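Local coordinates for protein aldehyde dehydrogenase (Trypanosoma brucei, PDB 5MYP) that probably oxidises aldehydes to carboxylic acids with NAD+ as the electron acceptor, at residues R81-V84 against W85-E89; H445-Y448 against S449-F453; L36-R39 against K40-L43; S45-N48 against L49-N53; R69-T72 against V73-I77. One frame throughout, in Å; residues are numbered along the deposited sequence.

Contact 1 of 5, residues R81-V84 against W85-E89; sequences RNEV and WHLIE
Arg-81 lies flat over the indole of Trp-85, four residues on along the long helix 69-95 of the aldehyde dehydrogenase fold. The guanidinium and ring planes are only 5° apart. NE sits 3.4 Å from both CZ2 and CH2 of Trp-85, by that side of the benzo ring, while CG of Arg-81 covers the same ring system nearer the pyrrole, 3.7 Å from CE2 of Trp-85. Torsions set this up: CG of Arg-81 is turned away from its own nitrogen (chi1 -170°), and a bend at chi3 (77°) lays the guanidinium along the indole. The carbonyl O of Arg-81 accepts from Trp-85 N at 3.1 Å, so backbone and side chain of the pair are joined together. Further out, Leu-47 and Glu-51 of helix 36-52 pack on this corner, and NH1 of Arg-81 makes a weak hydrogen bond to Leu-488 of the second subunit. Elsewhere on the helix Glu-83 turns its carboxylate to Gly-446 and Gln-136, and His-86 bonds Tyr-94. Val-84 and Ile-88 run side by side against helix 36-52, and their methyls CG1 of Val-84 and CD1 of Ile-88 press together at a tight 3.5 Å.

Contact 2 of 5, residues H445-Y448 against S449-F453; sequences HGRY and SFETF
His-445 meets Ser-449 through its backbone: N of His-445 donates to OG of Ser-449 at 2.7 Å, and the hydroxyl reaches back because it lies beside its own nitrogen (chi1 -71°). The imidazole of His-445 meets the ring of Phe-433. Gly-446 follows at the N-cap position with positive phi (61°); its O accepts from Phe-450 N at 3.2 Å. Arg-447 next crosses Glu-451, the guanidinium and carboxylate planes 58° apart. Their charged atoms do not touch: NH1 of Arg-447 and OE2 of Glu-451 stay 4.6 Å apart, and a water joins them, accepting from NH1 at 2.7 Å and donating to OE2 at 2.6 Å. NH2 of Arg-447 forms a salt bridge with Glu-93. Tyr-448 runs alongside Glu-451, its CD1 3.8 Å from OE1 of Glu-451, and packs on Arg-456 of the second subunit. The O of Tyr-448 accepts from Thr-452 N, with OG1 of Thr-452 also close, although that hydroxyl has Ala-443 O as another partner. This is the short helix 447-452, with glycine at the N-cap position, leading into strand 454-461; the side chain of His-445 is about 6 Å from that of Glu-223, a predicted active-site residue.

Contact 3 of 5, residues L36-R39 against K40-L43; sequences LKKR and KQVL
Gln-41 rests on the turn before it, against Lys-37 and Lys-38. Its CB lies 3.5 Å from O of Lys-37 and about as far from O of Lys-38. CG sits closer to the first carbonyl, 3.3 Å from Lys-37 O, because chi1 (-79°) sets it beside the backbone nitrogen. From there the chain runs extended, and CD passes 3.8 Å from Lys-37 O. At the amide the two atoms part: OE1 of Gln-41 faces CD of Lys-37 at 3.7 Å, whereas NE2 turns to a water. That water accepts from NE2 of Gln-41 and donates to Lys-38 O, tying the amide back to the helix. Round the axis, CD1 of Leu-36 covers the centre of one face of the Arg-39 guanidinium, which hydrogen-bonds to the carbonyls of Arg-34 and Ala-143. Lys-40 reaches a salt bridge with Asp-92. Polar chains such as Lys-37 and Gln-41 on one side, and Val-42 and Leu-43 packed on helix 132-143 on another, mark the first turns of the amphipathic helix 36-52.

Contact 4 of 5, residues S45-N48 against L49-N53; sequences SLLN and LVEEN
Asn-48 and Glu-52 carry flat groups that are nearly parallel, amide and carboxylate 13° apart, but they meet through carbon: OE2 of Glu-52 comes 3.5 Å from CB of Asn-48 and 3.9 Å from its CG. The other oxygen of Glu-52, OE1, is bonded to the hydroxyl of Tyr-170. The Asn-53 amide reaches the backbone, ND2 donating to Leu-49 O at 2.8 Å along a nearly straight N-H line (169°), with the acceptor only 3° out of the amide plane. Tyr-170 is a second partner of that same ND2. These bonds gather at the C-terminal end of helix 36-52, where Asn-53 is also the N-cap residue of helix 54-65, though its side chain makes no capping bond. One residue earlier than the first pair, the side chain of Glu-51 crosses that of Leu-47. CG of Leu-47 is anti to the backbone N (chi1 178°), which helps bring its CD1 to 3.6 Å from CD of Glu-51; both residues pack on Arg-81. Toward helix 157-170, CD2 of Leu-46 touches CD2 of Leu-49 at 3.6 Å, and Leu-167 packs on both.

Contact 5 of 5, residues R69-T72 against V73-I77; sequences RDET and VVMEI
A pi-type turn widens helix 69-95 at residues 73-77, and the O of Thr-72 sits at its start, gripped by two backbone donors. Glu-76 N reaches it at 2.8 Å with a bent N-H line (144°), tilted from the carbonyl plane; Ile-77 N reaches it at 3.1 Å, straighter and in that plane. The i+4 and i+5 bonds thus share one acceptor, and phi of Glu-76 (-124°) departs from regular helical values to allow it. The methyl CG2 of Thr-72 passes 4.1 Å from OE2 of Glu-76, the two chains crossing at an angle. OE2 forms a salt bridge with Arg-67, and OE1 of Glu-76 accepts from the backbone N of Leu-131 and Leu-132, so this buried carboxylate has partners at both oxygens.

Before it, Val-73, Val-74 and Met-75 donate to Arg-69, Asp-70 and Glu-71 in regular i+4 bonds; this start of the helix lies at the dimer interface. With CG1 of Val-73 anti to the backbone N (chi1 168°), CG2 falls beside that N, 3.2 Å from O of Arg-69. CG of Met-75 touches O of Glu-71, likewise at 3.2 Å. The polar ends find partners in both subunits: Arg-69 salt-bridges Asp-55, while Asp-70 bonds Ser-482 and Glu-71 bonds Tyr-477, both of the second subunit. Leu-489 of that subunit packs on Val-73 and Ile-77.

Overall arrangement
All five contacts are local: each closes turns along a helix, contact 2 at the start of one, so none nests within or crosses another. From the N terminus, contacts 3 and 4 follow each other along helix 36-52. After helix 54-65, contact 5 opens helix 69-95 and contact 1 follows further along it. Contact 2 comes much later, on the short helix 447-452. The helices touch: contact 1 meets contact 3 through Leu-43, contact 4 through Leu-47, and also contact 2, whose Phe-450 packs on Arg-39 of contact 3. Contact 4 also reaches contact 5, by Val-50 on Ile-77. Contacts 3 and 5 stay apart, their centres about 26 Å from each other. Helix 69-95 thereby joins the N-terminal helices to the segment near the predicted active site.

Contact 1 of 5, residues R81-V84 against W85-E89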
loop_
_atom_site.group_PDB
_atom_site.type_symbol
_atom_site.label_atom_id
_atom_site.label_comp_id
_atom_site.label_asym_id
_atom_site.label_seq_id
_atom_site.Cartn_x
_atom_site.Cartn_y
_atom_site.Cartn_z
ATOM N N ARG A 81 0.245 26.141 -0.614
ATOM C CA ARG A 81 -0.540 26.892 -1.603
ATOM C C ARG A 81 -0.572 26.172 -2.949
ATOM O O ARG A 81 -1.641 26.004 -3.542
ATOM C CB ARG A 81 0.018 28.309 -1.783
ATOM C CG ARG A 81 -0.874 29.223 -2.598
ATOM C CD ARG A 81 -0.208 30.557 -2.850
ATOM N NE ARG A 81 0.802 30.453 -3.904
ATOM C CZ ARG A 81 1.688 31.401 -4.213
ATOM N NH1 ARG A 81 1.730 32.556 -3.543
ATOM N NH2 ARG A 81 2.556 31.189 -5.202
ATOM N N ASN A 82 0.596 25.730 -3.410
ATOM C CA ASN A 82 0.707 24.984 -4.667
ATOM C C ASN A 82 -0.050 23.656 -4.625
ATOM O O ASN A 82 -0.646 23.258 -5.623
ATOM C CB ASN A 82 2.177 24.731 -5.029
ATOM C CG ASN A 82 2.940 26.016 -5.330
ATOM O OD1 ASN A 82 2.354 27.048 -5.662
ATOM N ND2 ASN A 82 4.260 25.954 -5.204
ATOM N N GLU A 83 -0.026 22.984 -3.474
ATOM C CA GLU A 83 -0.760 21.723 -3.288
ATOM C C GLU A 83 -2.269 21.921 -3.423
ATOM O O GLU A 83 -2.931 21.138 -4.101
ATOM C CB GLU A 83 -0.443 21.103 -1.920
ATOM C CG GLU A 83 -0.967 19.683 -1.720
ATOM C CD GLU A 83 -0.211 18.631 -2.513
ATOM O OE1 GLU A 83 0.881 18.919 -3.054
ATOM O OE2 GLU A 83 -0.706 17.487 -2.583
ATOM N N VAL A 84 -2.808 22.961 -2.790
ATOM C CA VAL A 84 -4.245 23.245 -2.887
ATOM C C VAL A 84 -4.631 23.557 -4.332
ATOM O O VAL A 84 -5.613 23.007 -4.841
ATOM C CB VAL A 84 -4.716 24.418 -1.994
ATOM C CG1 VAL A 84 -6.210 24.666 -2.213
ATOM C CG2 VAL A 84 -4.466 24.136 -0.522
ATOM N N TRP A 85 -3.868 24.434 -4.980
ATOM C CA TRP A 85 -4.140 24.804 -6.381
ATOM C C TRP A 85 -4.099 23.580 -7.293
ATOM O O TRP A 85 -4.986 23.403 -8.131
ATOM C CB TRP A 85 -3.132 25.827 -6.922
ATOM C CG TRP A 85 -3.128 27.193 -6.327
ATOM C CD1 TRP A 85 -3.923 27.673 -5.328
ATOM C CD2 TRP A 85 -2.233 28.266 -6.674
ATOM N NE1 TRP A 85 -3.606 28.987 -5.054
ATOM C CE2 TRP A 85 -2.568 29.372 -5.861
ATOM C CE3 TRP A 85 -1.184 28.400 -7.601
ATOM C CZ2 TRP A 85 -1.890 30.598 -5.942
ATOM C CZ3 TRP A 85 -0.513 29.623 -7.684
ATOM C CH2 TRP A 85 -0.870 30.702 -6.857
ATOM N N HIS A 86 -3.078 22.732 -7.112
ATOM C CA HIS A 86 -2.967 21.474 -7.848
ATOM C C HIS A 86 -4.218 20.612 -7.675
ATOM O O HIS A 86 -4.802 20.164 -8.658
ATOM C CB HIS A 86 -1.725 20.693 -7.388
ATOM C CG HIS A 86 -1.570 19.353 -8.036
ATOM N ND1 HIS A 86 -0.606 19.095 -8.986
ATOM C CD2 HIS A 86 -2.260 18.197 -7.876
ATOM C CE1 HIS A 86 -0.711 17.839 -9.386
ATOM N NE2 HIS A 86 -1.708 17.274 -8.727
ATOM N N LEU A 87 -4.618 20.384 -6.426
ATOM C CA LEU A 87 -5.742 19.487 -6.127
ATOM C C LEU A 87 -7.082 20.014 -6.652
ATOM O O LEU A 87 -7.872 19.236 -7.186
ATOM C CB LEU A 87 -5.819 19.173 -4.621
ATOM C CG LEU A 87 -4.677 18.280 -4.098
ATOM C CD1 LEU A 87 -4.701 18.215 -2.580
ATOM C CD2 LEU A 87 -4.728 16.877 -4.696
ATOM N N ILE A 88 -7.321 21.321 -6.527
ATOM C CA ILE A 88 -8.540 21.937 -7.078
ATOM C C ILE A 88 -8.542 21.853 -8.612
ATOM O O ILE A 88 -9.525 21.398 -9.203
ATOM C CB ILE A 88 -8.721 23.407 -6.617
ATOM C CG1 ILE A 88 -8.974 23.460 -5.107
ATOM C CG2 ILE A 88 -9.884 24.076 -7.359
ATOM C CD1 ILE A 88 -8.845 24.844 -4.497
ATOM N N GLU A 89 -7.442 22.281 -9.233
ATOM C CA GLU A 89 -7.308 22.281 -10.702
ATOM C C GLU A 89 -7.511 20.912 -11.343
ATOM O O GLU A 89 -8.154 20.813 -12.389
ATOM C CB GLU A 89 -5.924 22.793 -11.127
ATOM C CG GLU A 89 -5.727 24.300 -11.020
ATOM C CD GLU A 89 -4.268 24.711 -11.153
ATOM O OE1 GLU A 89 -3.465 23.925 -11.711
ATOM O OE2 GLU A 89 -3.923 25.823 -10.697
#

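Contact 2 of 5, residues H445-Y448 against S449-F453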
loop_
_atom_site.group_PDB
_atom_site.type_symbol
_atom_site.label_atom_id
_atom_site.label_comp_id
_atom_site.label_asym_id
_atom_site.label_seq_id
_atom_site.Cartn_x
_atom_site.Cartn_y
_atom_site.Cartn_z
ATOM N N HIS A 445 1.352 13.411 -2.239
ATOM C CA HIS A 445 1.572 14.670 -2.995
ATOM C C HIS A 445 0.765 14.600 -4.286
ATOM O O HIS A 445 0.935 13.660 -5.073
ATOM C CB HIS A 445 3.042 15.011 -3.320
ATOM C CG HIS A 445 3.886 15.302 -2.119
ATOM N ND1 HIS A 445 5.110 15.932 -2.205
ATOM C CD2 HIS A 445 3.678 15.064 -0.803
ATOM C CE1 HIS A 445 5.623 16.063 -0.992
ATOM N NE2 HIS A 445 4.772 15.545 -0.125
ATOM N N GLY A 446 -0.133 15.567 -4.474
ATOM C CA GLY A 446 -0.870 15.752 -5.732
ATOM C C GLY A 446 -1.733 14.565 -6.107
ATOM O O GLY A 446 -2.518 14.077 -5.288
ATOM N N ARG A 447 -1.567 14.088 -7.340
ATOM C CA ARG A 447 -2.229 12.867 -7.830
ATOM C C ARG A 447 -2.024 11.655 -6.911
ATOM O O ARG A 447 -2.920 10.827 -6.763
ATOM C CB ARG A 447 -1.710 12.508 -9.226
ATOM C CG ARG A 447 -2.463 11.380 -9.920
ATOM C CD ARG A 447 -1.734 10.903 -11.164
ATOM N NE ARG A 447 -1.984 11.768 -12.318
ATOM C CZ ARG A 447 -3.032 11.686 -13.144
ATOM N NH1 ARG A 447 -4.000 10.786 -12.963
ATOM N NH2 ARG A 447 -3.120 12.540 -14.164
ATOM N N TYR A 448 -0.840 11.555 -6.317
ATOM C CA TYR A 448 -0.469 10.392 -5.504
ATOM C C TYR A 448 -1.130 10.434 -4.128
ATOM O O TYR A 448 -1.387 9.383 -3.541
ATOM C CB TYR A 448 1.057 10.270 -5.426
ATOM C CG TYR A 448 1.650 10.245 -6.816
ATOM C CD1 TYR A 448 1.537 9.107 -7.611
ATOM C CD2 TYR A 448 2.265 11.372 -7.361
ATOM C CE1 TYR A 448 2.052 9.078 -8.902
ATOM C CE2 TYR A 448 2.781 11.350 -8.648
ATOM C CZ TYR A 448 2.671 10.198 -9.414
ATOM O OH TYR A 448 3.176 10.159 -10.693
ATOM N N SER A 449 -1.422 11.635 -3.630
ATOM C CA SER A 449 -2.307 11.790 -2.469
ATOM C C SER A 449 -3.706 11.294 -2.813
ATOM O O SER A 449 -4.288 10.504 -2.073
ATOM C CB SER A 449 -2.395 13.242 -2.008
ATOM O OG SER A 449 -1.194 13.679 -1.411
ATOM N N PHE A 450 -4.240 11.750 -3.947
ATOM C CA PHE A 450 -5.572 11.326 -4.365
ATOM C C PHE A 450 -5.651 9.799 -4.455
ATOM O O PHE A 450 -6.592 9.195 -3.939
ATOM C CB PHE A 450 -5.987 11.961 -5.697
ATOM C CG PHE A 450 -7.364 11.562 -6.130
ATOM C CD1 PHE A 450 -7.561 10.410 -6.888
ATOM C CD2 PHE A 450 -8.470 12.301 -5.737
ATOM C CE1 PHE A 450 -8.833 10.013 -7.268
ATOM C CE2 PHE A 450 -9.749 11.913 -6.114
ATOM C CZ PHE A 450 -9.929 10.766 -6.878
ATOM N N GLU A 451 -4.654 9.187 -5.094
ATOM C CA GLU A 451 -4.603 7.731 -5.234
ATOM C C GLU A 451 -4.461 7.020 -3.885
ATOM O O GLU A 451 -5.182 6.063 -3.620
ATOM C CB GLU A 451 -3.478 7.315 -6.186
ATOM C CG GLU A 451 -3.767 7.677 -7.634
ATOM C CD GLU A 451 -2.590 7.427 -8.565
ATOM O OE1 GLU A 451 -1.516 6.977 -8.105
ATOM O OE2 GLU A 451 -2.749 7.680 -9.772
ATOM N N THR A 452 -3.561 7.514 -3.037
ATOM C CA THR A 452 -3.337 6.933 -1.703
ATOM C C THR A 452 -4.594 6.949 -0.829
ATOM O O THR A 452 -4.857 5.981 -0.123
ATOM C CB THR A 452 -2.172 7.645 -0.982
ATOM O OG1 THR A 452 -0.963 7.346 -1.674
ATOM C CG2 THR A 452 -2.023 7.193 0.478
ATOM N N PHE A 453 -5.368 8.032 -0.897
ATOM C CA PHE A 453 -6.582 8.175 -0.085
ATOM C C PHE A 453 -7.880 7.758 -0.805
ATOM O O PHE A 453 -8.972 8.115 -0.363
ATOM C CB PHE A 453 -6.664 9.612 0.449
ATOM C CG PHE A 453 -5.480 10.014 1.293
ATOM C CD1 PHE A 453 -5.157 9.304 2.446
ATOM C CD2 PHE A 453 -4.689 11.101 0.944
ATOM C CE1 PHE A 453 -4.070 9.666 3.226
ATOM C CE2 PHE A 453 -3.601 11.470 1.722
ATOM C CZ PHE A 453 -3.290 10.753 2.867
HETATM O O HOH W 1 -4.625 9.075 -10.954
#

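Contact 3 of 5, residues L36-R39 against K40-L43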
loop_
_atom_site.group_PDB
_atom_site.type_symbol
_atom_site.label_atom_id
_atom_site.label_comp_id
_atom_site.label_asym_id
_atom_site.label_seq_id
_atom_site.Cartn_x
_atom_site.Cartn_y
_atom_site.Cartn_z
ATOM N N LEU A 36 -18.197 16.715 -5.553
ATOM C CA LEU A 36 -17.009 17.506 -5.920
ATOM C C LEU A 36 -17.132 18.985 -5.527
ATOM O O LEU A 36 -16.144 19.598 -5.127
ATOM C CB LEU A 36 -16.706 17.382 -7.422
ATOM C CG LEU A 36 -15.803 16.215 -7.858
ATOM C CD1 LEU A 36 -16.082 14.907 -7.129
ATOM C CD2 LEU A 36 -15.889 16.004 -9.362
ATOM N N LYS A 37 -18.348 19.526 -5.617
ATOM C CA LYS A 37 -18.630 20.893 -5.167
ATOM C C LYS A 37 -18.232 21.104 -3.702
ATOM O O LYS A 37 -17.599 22.108 -3.370
ATOM C CB LYS A 37 -20.116 21.242 -5.355
ATOM C CG LYS A 37 -20.444 22.729 -5.179
ATOM C CD LYS A 37 -21.791 23.007 -4.506
ATOM C CE LYS A 37 -22.960 22.268 -5.140
ATOM N NZ LYS A 37 -22.993 22.372 -6.627
ATOM N N LYS A 38 -18.602 20.157 -2.838
ATOM C CA LYS A 38 -18.243 20.206 -1.422
ATOM C C LYS A 38 -16.727 20.095 -1.209
ATOM O O LYS A 38 -16.161 20.810 -0.382
ATOM C CB LYS A 38 -18.962 19.091 -0.654
ATOM C CG LYS A 38 -20.478 19.101 -0.784
ATOM C CD LYS A 38 -21.108 20.210 0.042
ATOM C CE LYS A 38 -22.535 19.862 0.434
ATOM N NZ LYS A 38 -23.075 20.792 1.462
ATOM N N ARG A 39 -16.078 19.206 -1.961
ATOM C CA ARG A 39 -14.626 18.999 -1.847
ATOM C C ARG A 39 -13.842 20.245 -2.253
ATOM O O ARG A 39 -12.897 20.626 -1.568
ATOM C CB ARG A 39 -14.163 17.815 -2.697
ATOM C CG ARG A 39 -14.738 16.472 -2.293
ATOM C CD ARG A 39 -14.109 15.353 -3.098
ATOM N NE ARG A 39 -15.005 14.211 -3.289
ATOM C CZ ARG A 39 -14.695 13.120 -3.990
ATOM N NH1 ARG A 39 -13.496 12.984 -4.556
ATOM N NH2 ARG A 39 -15.587 12.144 -4.115
ATOM N N LYS A 40 -14.246 20.874 -3.358
ATOM C CA LYS A 40 -13.638 22.136 -3.801
ATOM C C LYS A 40 -13.871 23.273 -2.809
ATOM O O LYS A 40 -12.958 24.061 -2.573
ATOM C CB LYS A 40 -14.141 22.534 -5.194
ATOM C CG LYS A 40 -13.641 21.613 -6.298
ATOM C CD LYS A 40 -14.172 22.041 -7.662
ATOM C CE LYS A 40 -14.007 20.919 -8.673
ATOM N NZ LYS A 40 -14.451 21.283 -10.046
ATOM N N GLN A 41 -15.071 23.349 -2.226
ATOM C CA GLN A 41 -15.361 24.333 -1.162
ATOM C C GLN A 41 -14.395 24.190 0.023
ATOM O O GLN A 41 -13.845 25.184 0.500
ATOM C CB GLN A 41 -16.809 24.219 -0.664
ATOM C CG GLN A 41 -17.846 24.869 -1.564
ATOM C CD GLN A 41 -19.290 24.607 -1.138
ATOM O OE1 GLN A 41 -20.225 25.053 -1.808
ATOM N NE2 GLN A 41 -19.483 23.880 -0.033
ATOM N N VAL A 42 -14.186 22.951 0.472
ATOM C CA VAL A 42 -13.290 22.672 1.603
ATOM C C VAL A 42 -11.832 23.001 1.269
ATOM O O VAL A 42 -11.126 23.597 2.089
ATOM C CB VAL A 42 -13.412 21.201 2.075
ATOM C CG1 VAL A 42 -12.325 20.828 3.070
ATOM C CG2 VAL A 42 -14.778 20.955 2.691
ATOM N N LEU A 43 -11.388 22.608 0.076
ATOM C CA LEU A 43 -10.030 22.921 -0.375
ATOM C C LEU A 43 -9.802 24.423 -0.498
ATOM O O LEU A 43 -8.782 24.923 -0.033
ATOM C CB LEU A 43 -9.708 22.217 -1.696
ATOM C CG LEU A 43 -9.590 20.686 -1.616
ATOM C CD1 LEU A 43 -9.430 20.130 -3.020
ATOM C CD2 LEU A 43 -8.436 20.235 -0.718
HETATM O O HOH W 2 -17.983 22.051 1.730
#

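Contact 4 of 5, residues S45-N48 against L49-N53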
loop_
_atom_site.group_PDB
_atom_site.type_symbol
_atom_site.label_atom_id
_atom_site.label_comp_id
_atom_site.label_asym_id
_atom_site.label_seq_id
_atom_site.Cartn_x
_atom_site.Cartn_y
_atom_site.Cartn_z
ATOM N N SER A 45 -11.423 26.733 1.127
ATOM C CA SER A 45 -11.434 27.232 2.515
ATOM C C SER A 45 -10.107 26.986 3.229
ATOM O O SER A 45 -9.660 27.828 4.007
ATOM C CB SER A 45 -12.569 26.594 3.319
ATOM O OG SER A 45 -13.817 26.773 2.677
ATOM N N LEU A 46 -9.481 25.838 2.970
ATOM C CA LEU A 46 -8.140 25.546 3.504
ATOM C C LEU A 46 -7.053 26.421 2.858
ATOM O O LEU A 46 -6.088 26.789 3.519
ATOM C CB LEU A 46 -7.799 24.056 3.385
ATOM C CG LEU A 46 -8.562 23.161 4.363
ATOM C CD1 LEU A 46 -8.388 21.688 4.031
ATOM C CD2 LEU A 46 -8.151 23.430 5.804
ATOM N N LEU A 47 -7.214 26.762 1.579
ATOM C CA LEU A 47 -6.363 27.779 0.948
ATOM C C LEU A 47 -6.499 29.114 1.682
ATOM O O LEU A 47 -5.490 29.752 2.004
ATOM C CB LEU A 47 -6.703 27.957 -0.537
ATOM C CG LEU A 47 -5.935 29.006 -1.345
ATOM C CD1 LEU A 47 -4.441 28.775 -1.271
ATOM C CD2 LEU A 47 -6.404 28.983 -2.790
ATOM N N ASN A 48 -7.742 29.510 1.964
ATOM C CA ASN A 48 -8.009 30.728 2.744
ATOM C C ASN A 48 -7.401 30.648 4.150
ATOM O O ASN A 48 -6.842 31.632 4.631
ATOM C CB ASN A 48 -9.516 31.026 2.837
ATOM C CG ASN A 48 -10.157 31.320 1.484
ATOM O OD1 ASN A 48 -11.384 31.247 1.342
ATOM N ND2 ASN A 48 -9.341 31.650 0.487
ATOM N N LEU A 49 -7.500 29.484 4.795
ATOM C CA LEU A 49 -6.850 29.246 6.101
ATOM C C LEU A 49 -5.361 29.599 6.060
ATOM O O LEU A 49 -4.861 30.305 6.937
ATOM C CB LEU A 49 -7.032 27.787 6.552
ATOM C CG LEU A 49 -6.201 27.255 7.730
ATOM C CD1 LEU A 49 -6.546 27.977 9.013
ATOM C CD2 LEU A 49 -6.410 25.762 7.913
ATOM N N VAL A 50 -4.667 29.110 5.035
ATOM C CA VAL A 50 -3.228 29.339 4.897
ATOM C C VAL A 50 -2.938 30.796 4.522
ATOM O O VAL A 50 -2.126 31.450 5.177
ATOM C CB VAL A 50 -2.592 28.367 3.879
ATOM C CG1 VAL A 50 -1.117 28.701 3.647
ATOM C CG2 VAL A 50 -2.735 26.919 4.367
ATOM N N GLU A 51 -3.608 31.294 3.482
ATOM C CA GLU A 51 -3.334 32.641 2.952
ATOM C C GLU A 51 -3.727 33.781 3.898
ATOM O O GLU A 51 -2.962 34.730 4.065
ATOM C CB GLU A 51 -4.009 32.838 1.592
ATOM C CG GLU A 51 -3.393 32.004 0.481
ATOM C CD GLU A 51 -3.939 32.358 -0.894
ATOM O OE1 GLU A 51 -5.120 32.757 -1.004
ATOM O OE2 GLU A 51 -3.184 32.232 -1.879
ATOM N N GLU A 52 -4.904 33.687 4.513
ATOM C CA GLU A 52 -5.373 34.730 5.441
ATOM C C GLU A 52 -4.569 34.786 6.738
ATOM O O GLU A 52 -4.524 35.833 7.381
ATOM C CB GLU A 52 -6.859 34.549 5.782
ATOM C CG GLU A 52 -7.789 34.717 4.593
ATOM C CD GLU A 52 -9.246 34.446 4.919
ATOM O OE1 GLU A 52 -9.617 34.334 6.108
ATOM O OE2 GLU A 52 -10.036 34.345 3.962
ATOM N N ASN A 53 -3.940 33.671 7.120
ATOM C CA ASN A 53 -3.210 33.579 8.385
ATOM C C ASN A 53 -1.708 33.280 8.226
ATOM O O ASN A 53 -1.072 32.797 9.166
ATOM C CB ASN A 53 -3.886 32.531 9.274
ATOM C CG ASN A 53 -5.375 32.789 9.438
ATOM O OD1 ASN A 53 -5.777 33.651 10.211
ATOM N ND2 ASN A 53 -6.196 32.047 8.704
#

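Contact 5 of 5, residues R69-T72 against V73-I77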
loop_
_atom_site.group_PDB
_atom_site.type_symbol
_atom_site.label_atom_id
_atom_site.label_comp_id
_atom_site.label_asym_id
_atom_site.label_seq_id
_atom_site.Cartn_x
_atom_site.Cartn_y
_atom_site.Cartn_z
ATOM N N ARG A 69 10.907 33.610 8.995
ATOM C CA ARG A 69 9.675 33.730 8.199
ATOM C C ARG A 69 9.845 33.300 6.741
ATOM O O ARG A 69 9.029 32.552 6.204
ATOM C CB ARG A 69 9.163 35.173 8.243
ATOM C CG ARG A 69 8.129 35.505 7.182
ATOM C CD ARG A 69 7.716 36.958 7.259
ATOM N NE ARG A 69 6.964 37.348 6.070
ATOM C CZ ARG A 69 5.642 37.262 5.927
ATOM N NH1 ARG A 69 4.865 36.802 6.906
ATOM N NH2 ARG A 69 5.083 37.654 4.784
ATOM N N ASP A 70 10.897 33.810 6.109
ATOM C CA ASP A 70 11.210 33.495 4.711
ATOM C C ASP A 70 11.512 32.010 4.490
ATOM O O ASP A 70 11.135 31.454 3.458
ATOM C CB ASP A 70 12.393 34.342 4.215
ATOM C CG ASP A 70 12.075 35.838 4.163
ATOM O OD1 ASP A 70 10.906 36.231 4.362
ATOM O OD2 ASP A 70 13.015 36.621 3.931
ATOM N N GLU A 71 12.186 31.376 5.451
ATOM C CA GLU A 71 12.432 29.929 5.392
ATOM C C GLU A 71 11.108 29.162 5.464
ATOM O O GLU A 71 10.889 28.223 4.700
ATOM C CB GLU A 71 13.372 29.478 6.515
ATOM C CG GLU A 71 13.995 28.106 6.276
ATOM C CD GLU A 71 15.079 27.756 7.285
ATOM O OE1 GLU A 71 15.990 28.581 7.502
ATOM O OE2 GLU A 71 15.028 26.649 7.859
ATOM N N THR A 72 10.231 29.581 6.372
ATOM C CA THR A 72 8.899 28.986 6.510
ATOM C C THR A 72 8.031 29.198 5.267
ATOM O O THR A 72 7.282 28.298 4.876
ATOM C CB THR A 72 8.175 29.536 7.757
ATOM O OG1 THR A 72 8.959 29.243 8.918
ATOM C CG2 THR A 72 6.782 28.916 7.921
ATOM N N VAL A 73 8.135 30.374 4.651
ATOM C CA VAL A 73 7.417 30.648 3.399
ATOM C C VAL A 73 7.859 29.687 2.287
ATOM O O VAL A 73 7.020 29.098 1.604
ATOM C CB VAL A 73 7.568 32.132 2.964
ATOM C CG1 VAL A 73 7.082 32.356 1.536
ATOM C CG2 VAL A 73 6.810 33.043 3.924
ATOM N N VAL A 74 9.171 29.528 2.128
ATOM C CA VAL A 74 9.746 28.649 1.101
ATOM C C VAL A 74 9.422 27.170 1.366
ATOM O O VAL A 74 9.065 26.443 0.440
ATOM C CB VAL A 74 11.283 28.859 0.981
ATOM C CG1 VAL A 74 11.950 27.786 0.119
ATOM C CG2 VAL A 74 11.587 30.240 0.416
ATOM N N MET A 75 9.538 26.743 2.622
ATOM C CA MET A 75 9.443 25.319 2.976
ATOM C C MET A 75 8.027 24.821 3.283
ATOM O O MET A 75 7.755 23.632 3.106
ATOM C CB MET A 75 10.359 25.007 4.170
ATOM C CG MET A 75 11.843 25.269 3.928
ATOM S SD MET A 75 12.567 24.348 2.557
ATOM C CE MET A 75 12.358 22.662 3.115
ATOM N N GLU A 76 7.139 25.705 3.745
ATOM C CA GLU A 76 5.796 25.298 4.186
ATOM C C GLU A 76 4.650 26.026 3.482
ATOM O O GLU A 76 3.778 25.372 2.916
ATOM C CB GLU A 76 5.666 25.433 5.705
ATOM C CG GLU A 76 6.646 24.556 6.472
ATOM C CD GLU A 76 6.274 24.364 7.933
ATOM O OE1 GLU A 76 5.294 23.645 8.223
ATOM O OE2 GLU A 76 6.975 24.940 8.782
ATOM N N ILE A 77 4.663 27.361 3.492
ATOM C CA ILE A 77 3.519 28.147 3.012
ATOM C C ILE A 77 3.320 27.983 1.503
ATOM O O ILE A 77 2.224 27.644 1.061
ATOM C CB ILE A 77 3.649 29.656 3.354
ATOM C CG1 ILE A 77 3.793 29.884 4.873
ATOM C CG2 ILE A 77 2.461 30.448 2.802
ATOM C CD1 ILE A 77 2.620 29.415 5.716
#